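PDB 6IMV: endo-beta-1,2-glucanase from Talaromyces funiculosus, which hydrolyses internal beta-1,2-glucosidic linkages in beta-1,2-glucans, as an endo-acting glycoside hydrolase. Local coordinates for residues L128-T133 with G139-F144. Residues are numbered along the deposited sequence; the frame is centred on the assembly and turned at random.
Sequences LRFNET and GFLPWF. With NAG (2-acetamido-2-deoxy-beta-D-glucopyranose), chain F; BGC (beta-D-glucopyranose), chain D.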
ATOM      1  N   LEU A 128      18.552 -11.198  -6.005  1.00 14.24           N
ATOM      2  CA  LEU A 128      19.466 -12.314  -5.761  1.00 14.82           C
ATOM      3  C   LEU A 128      20.911 -11.810  -5.583  1.00 15.20           C
ATOM      4  O   LEU A 128      21.634 -12.343  -4.741  1.00 15.08           O
ATOM      5  CB  LEU A 128      19.356 -13.333  -6.905  1.00 15.06           C
ATOM      6  CG  LEU A 128      18.032 -14.101  -7.006  1.00 15.12           C
ATOM      7  CD1 LEU A 128      18.130 -15.243  -8.007  1.00 15.61           C
ATOM      8  CD2 LEU A 128      17.570 -14.651  -5.666  1.00 15.13           C
ATOM      9  N   ARG A 129      21.322 -10.788  -6.346  1.00 14.77           N
ATOM     10  CA  ARG A 129      22.635 -10.135  -6.173  1.00 14.75           C
ATOM     11  C   ARG A 129      22.713  -9.491  -4.781  1.00 14.62           C
ATOM     12  O   ARG A 129      23.754  -9.533  -4.119  1.00 14.30           O
ATOM     13  CB  ARG A 129      22.891  -9.079  -7.256  1.00 15.27           C
ATOM     14  CG  ARG A 129      23.103  -9.632  -8.659  1.00 16.16           C
ATOM     15  CD  ARG A 129      23.693  -8.593  -9.614  1.00 16.73           C
ATOM     16  NE  ARG A 129      22.945  -7.336  -9.678  1.00 17.06           N
ATOM     17  CZ  ARG A 129      21.857  -7.125 -10.423  1.00 18.40           C
ATOM     18  NH1 ARG A 129      21.363  -8.098 -11.178  1.00 17.57           N
ATOM     19  NH2 ARG A 129      21.276  -5.935 -10.426  1.00 17.57           N
ATOM     20  N   PHE A 130      21.606  -8.889  -4.335  1.00 14.32           N
ATOM     21  CA  PHE A 130      21.540  -8.276  -3.011  1.00 14.31           C
ATOM     22  C   PHE A 130      21.711  -9.340  -1.920  1.00 14.54           C
ATOM     23  O   PHE A 130      22.425  -9.124  -0.939  1.00 14.23           O
ATOM     24  CB  PHE A 130      20.218  -7.534  -2.801  1.00 14.08           C
ATOM     25  CG  PHE A 130      20.115  -6.892  -1.441  1.00 13.66           C
ATOM     26  CD1 PHE A 130      20.801  -5.724  -1.160  1.00 13.34           C
ATOM     27  CD2 PHE A 130      19.360  -7.478  -0.433  1.00 13.59           C
ATOM     28  CE1 PHE A 130      20.723  -5.142   0.100  1.00 13.37           C
ATOM     29  CE2 PHE A 130      19.283  -6.897   0.825  1.00 13.21           C
ATOM     30  CZ  PHE A 130      19.960  -5.728   1.086  1.00 13.05           C
ATOM     31  N   ASN A 131      21.011 -10.466  -2.071  1.00 14.55           N
ATOM     32  CA  ASN A 131      21.079 -11.556  -1.112  1.00 15.58           C
ATOM     33  C   ASN A 131      22.520 -12.081  -0.996  1.00 16.23           C
ATOM     34  O   ASN A 131      23.000 -12.374   0.097  1.00 15.57           O
ATOM     35  CB  ASN A 131      20.115 -12.678  -1.486  1.00 15.42           C
ATOM     36  CG  ASN A 131      20.224 -13.878  -0.577  1.00 15.85           C
ATOM     37  OD1 ASN A 131      20.084 -13.758   0.640  1.00 14.41           O
ATOM     38  ND2 ASN A 131      20.463 -15.029  -1.176  1.00 17.29           N
ATOM     39  N   GLU A 132      23.189 -12.210  -2.142  1.00 17.52           N
ATOM     40  CA  GLU A 132      24.557 -12.703  -2.238  1.00 19.20           C
ATOM     41  C   GLU A 132      25.522 -11.784  -1.482  1.00 16.87           C
ATOM     42  O   GLU A 132      26.370 -12.261  -0.764  1.00 16.38           O
ATOM     43  CB  GLU A 132      24.971 -12.784  -3.703  1.00 22.57           C
ATOM     44  CG  GLU A 132      26.290 -13.486  -3.913  1.00 27.47           C
ATOM     45  CD  GLU A 132      26.597 -13.695  -5.384  1.00 32.24           C
ATOM     46  OE1 GLU A 132      27.384 -14.617  -5.689  1.00 36.05           O
ATOM     47  OE2 GLU A 132      26.042 -12.931  -6.222  1.00 38.39           O
ATOM     48  N   THR A 133      25.391 -10.470  -1.686  1.00 15.46           N
ATOM     49  CA  THR A 133      26.275  -9.471  -1.079  1.00 15.22           C
ATOM     50  C   THR A 133      25.910  -9.254   0.399  1.00 14.84           C
ATOM     51  O   THR A 133      26.797  -9.021   1.225  1.00 14.64           O
ATOM     52  CB  THR A 133      26.216  -8.144  -1.847  1.00 15.12           C
ATOM     53  OG1 THR A 133      26.554  -8.421  -3.204  1.00 15.38           O
ATOM     54  CG2 THR A 133      27.146  -7.087  -1.292  1.00 15.11           C
ATOM     55  N   GLY A 139      17.182 -12.930   2.946  1.00 12.93           N
ATOM     56  CA  GLY A 139      16.315 -12.881   1.765  1.00 13.27           C
ATOM     57  C   GLY A 139      15.240 -11.801   1.838  1.00 13.23           C
ATOM     58  O   GLY A 139      14.450 -11.642   0.898  1.00 13.85           O
ATOM     59  N   PHE A 140      15.220 -11.051   2.943  1.00 12.65           N
ATOM     60  CA  PHE A 140      14.353  -9.909   3.148  1.00 12.59           C
ATOM     61  C   PHE A 140      15.076  -8.646   2.681  1.00 12.41           C
ATOM     62  O   PHE A 140      16.294  -8.669   2.464  1.00 12.11           O
ATOM     63  CB  PHE A 140      13.979  -9.796   4.629  1.00 12.60           C
ATOM     64  CG  PHE A 140      13.213 -10.979   5.159  1.00 13.13           C
ATOM     65  CD1 PHE A 140      11.854 -11.107   4.914  1.00 13.01           C
ATOM     66  CD2 PHE A 140      13.843 -11.970   5.897  1.00 13.24           C
ATOM     67  CE1 PHE A 140      11.142 -12.186   5.410  1.00 13.35           C
ATOM     68  CE2 PHE A 140      13.129 -13.049   6.388  1.00 13.24           C
ATOM     69  CZ  PHE A 140      11.779 -13.157   6.146  1.00 13.49           C
ATOM     70  N   LEU A 141      14.322  -7.554   2.539  1.00 12.09           N
ATOM     71  CA  LEU A 141      14.873  -6.288   2.069  1.00 12.28           C
ATOM     72  C   LEU A 141      14.744  -5.224   3.156  1.00 12.27           C
ATOM     73  O   LEU A 141      13.665  -5.015   3.713  1.00 12.48           O
ATOM     74  CB  LEU A 141      14.131  -5.827   0.813  1.00 12.65           C
ATOM     75  CG  LEU A 141      14.197  -6.754  -0.398  1.00 13.00           C
ATOM     76  CD1 LEU A 141      13.369  -6.180  -1.537  1.00 13.09           C
ATOM     77  CD2 LEU A 141      15.633  -6.991  -0.842  1.00 13.08           C
ATOM     78  N   PRO A 142      15.826  -4.464   3.429  1.00 12.25           N
ATOM     79  CA  PRO A 142      15.748  -3.253   4.234  1.00 12.58           C
ATOM     80  C   PRO A 142      15.227  -2.125   3.332  1.00 12.53           C
ATOM     81  O   PRO A 142      14.918  -2.381   2.188  1.00 12.51           O
ATOM     82  CB  PRO A 142      17.215  -3.023   4.601  1.00 12.62           C
ATOM     83  CG  PRO A 142      17.943  -3.444   3.352  1.00 12.43           C
ATOM     84  CD  PRO A 142      17.168  -4.650   2.857  1.00 12.65           C
ATOM     85  N   TRP A 143      15.158  -0.900   3.844  1.00 12.72           N
ATOM     86  CA  TRP A 143      15.133   0.272   2.959  1.00 13.23           C
ATOM     87  C   TRP A 143      16.458   0.299   2.190  1.00 13.40           C
ATOM     88  O   TRP A 143      17.516   0.079   2.779  1.00 14.62           O
ATOM     89  CB  TRP A 143      14.909   1.564   3.747  1.00 12.76           C
ATOM     90  CG  TRP A 143      13.507   1.736   4.236  1.00 12.66           C
ATOM     91  CD1 TRP A 143      12.896   1.045   5.240  1.00 12.86           C
ATOM     92  CD2 TRP A 143      12.532   2.677   3.748  1.00 12.83           C
ATOM     93  NE1 TRP A 143      11.614   1.492   5.412  1.00 12.64           N
ATOM     94  CE2 TRP A 143      11.360   2.486   4.507  1.00 12.63           C
ATOM     95  CE3 TRP A 143      12.536   3.660   2.751  1.00 12.69           C
ATOM     96  CZ2 TRP A 143      10.201   3.229   4.287  1.00 12.66           C
ATOM     97  CZ3 TRP A 143      11.391   4.397   2.536  1.00 12.86           C
ATOM     98  CH2 TRP A 143      10.240   4.182   3.297  1.00 12.91           C
ATOM     99  N   PHE A 144      16.383   0.523   0.880  1.00 13.39           N
ATOM    100  CA  PHE A 144      17.519   0.336  -0.017  1.00 13.18           C
ATOM    101  C   PHE A 144      17.639   1.517  -0.984  1.00 13.16           C
ATOM    102  O   PHE A 144      16.666   2.209  -1.267  1.00 12.93           O
ATOM    103  CB  PHE A 144      17.389  -0.971  -0.806  1.00 13.12           C
ATOM    104  CG  PHE A 144      16.077  -1.156  -1.528  1.00 12.95           C
ATOM    105  CD1 PHE A 144      15.833  -0.528  -2.744  1.00 13.05           C
ATOM    106  CD2 PHE A 144      15.091  -1.973  -1.001  1.00 12.94           C
ATOM    107  CE1 PHE A 144      14.621  -0.700  -3.398  1.00 12.82           C
ATOM    108  CE2 PHE A 144      13.888  -2.160  -1.666  1.00 13.14           C
ATOM    109  CZ  PHE A 144      13.653  -1.522  -2.865  1.00 12.89           C
TER
HETATM  110  C1  NAG F 601      20.602 -16.244  -0.440  1.00 20.85           C
HETATM  111  C2  NAG F 601      20.163 -17.435  -1.261  1.00 22.22           C
HETATM  112  C3  NAG F 601      20.409 -18.712  -0.471  1.00 23.85           C
HETATM  113  C4  NAG F 601      21.857 -18.800  -0.011  1.00 24.88           C
HETATM  114  C5  NAG F 601      22.192 -17.523   0.730  1.00 24.73           C
HETATM  115  C6  NAG F 601      23.623 -17.473   1.258  1.00 25.03           C
HETATM  116  C7  NAG F 601      18.234 -17.408  -2.764  1.00 21.63           C
HETATM  117  C8  NAG F 601      16.747 -17.226  -2.826  1.00 21.97           C
HETATM  118  N2  NAG F 601      18.764 -17.291  -1.565  1.00 22.22           N
HETATM  119  O3  NAG F 601      20.065 -19.818  -1.286  1.00 24.11           O
HETATM  120  O4  NAG F 601      22.034 -19.921   0.869  1.00 29.56           O
HETATM  121  O5  NAG F 601      21.978 -16.438  -0.165  1.00 21.89           O
HETATM  122  O6  NAG F 601      24.439 -16.921   0.218  1.00 28.89           O
HETATM  123  O7  NAG F 601      18.879 -17.667  -3.756  1.00 22.25           O
HETATM  124  C2  BGC D   2       6.456   1.970   7.995  1.00 17.05           C
HETATM  125  C3  BGC D   2       7.520   1.152   7.272  1.00 17.00           C
HETATM  126  C4  BGC D   2       8.828   1.188   8.053  1.00 16.65           C
HETATM  127  C5  BGC D   2       8.557   0.691   9.473  1.00 17.02           C
HETATM  128  C6  BGC D   2       9.753   0.690  10.398  1.00 16.85           C
HETATM  129  C1  BGC D   2       6.322   1.486   9.429  1.00 16.78           C
HETATM  130  O2  BGC D   2       5.189   1.782   7.378  1.00 17.55           O
HETATM  131  O3  BGC D   2       7.751   1.649   5.958  1.00 16.79           O
HETATM  132  O4  BGC D   2       9.777   0.346   7.417  1.00 16.26           O
HETATM  133  O5  BGC D   2       7.573   1.508  10.092  1.00 17.18           O
HETATM  134  O6  BGC D   2      10.258   2.002  10.498  1.00 17.90           O
HETATM  135  O   HOH W   1      19.834 -11.447   2.172  1.00 11.07           O
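Asn131 and Gly139 face each other where a long helix of the (alpha/alpha)6-barrel expected for this family ends and its chain folds back as a loop, a worked example of packing that links a glycosylated surface to a sugar-binding pocket. Asn131 begins an Asn-Glu-Thr sequon, and its ND2 is joined covalently to C1 of an N-acetylglucosamine. Asn131 OD1 lies too far from Gly139 N for a direct bond; a water bridges them, donating to Asn131 OD1 at 2.8 Å and accepting from Gly139 N at 3.1 Å. A positive phi of 93° suits Gly139, because a CB would press on the preceding carbonyl oxygen. Phe140 packs its ring against helices 163-182 and 186-210, while its carbonyl O stands 3.8 Å from Phe130 CE2, at the edge of the Phe130 ring. With CG anti to the backbone N (chi1 180°), the Phe130 ring is carried against Leu141 and Pro142. There Leu141 contributes one methyl, CD2, at 3.8 Å from Phe130 CD2. The Pro142 and Phe130 side chains approach each other from opposite directions, Pro142 CD lying obliquely to the Phe130 ring at 3.5 Å from Phe130 CZ. Beyond the proline the chain turns to the ligand: Trp143, near Trp157, offers its indole edge to a bound beta-D-glucopyranose, also held by Asp165. A leucine in place of Trp143 would probably leave the sugar's O4 without this N-H donor and open a gap beside O3. The bond itself is nearly straight, Trp143 NE1 reaching the glucose O4 at 3.0 Å with an angle of 176° at the hydrogen, and Trp143 CZ2 lies 3.4 Å from the glucose O3.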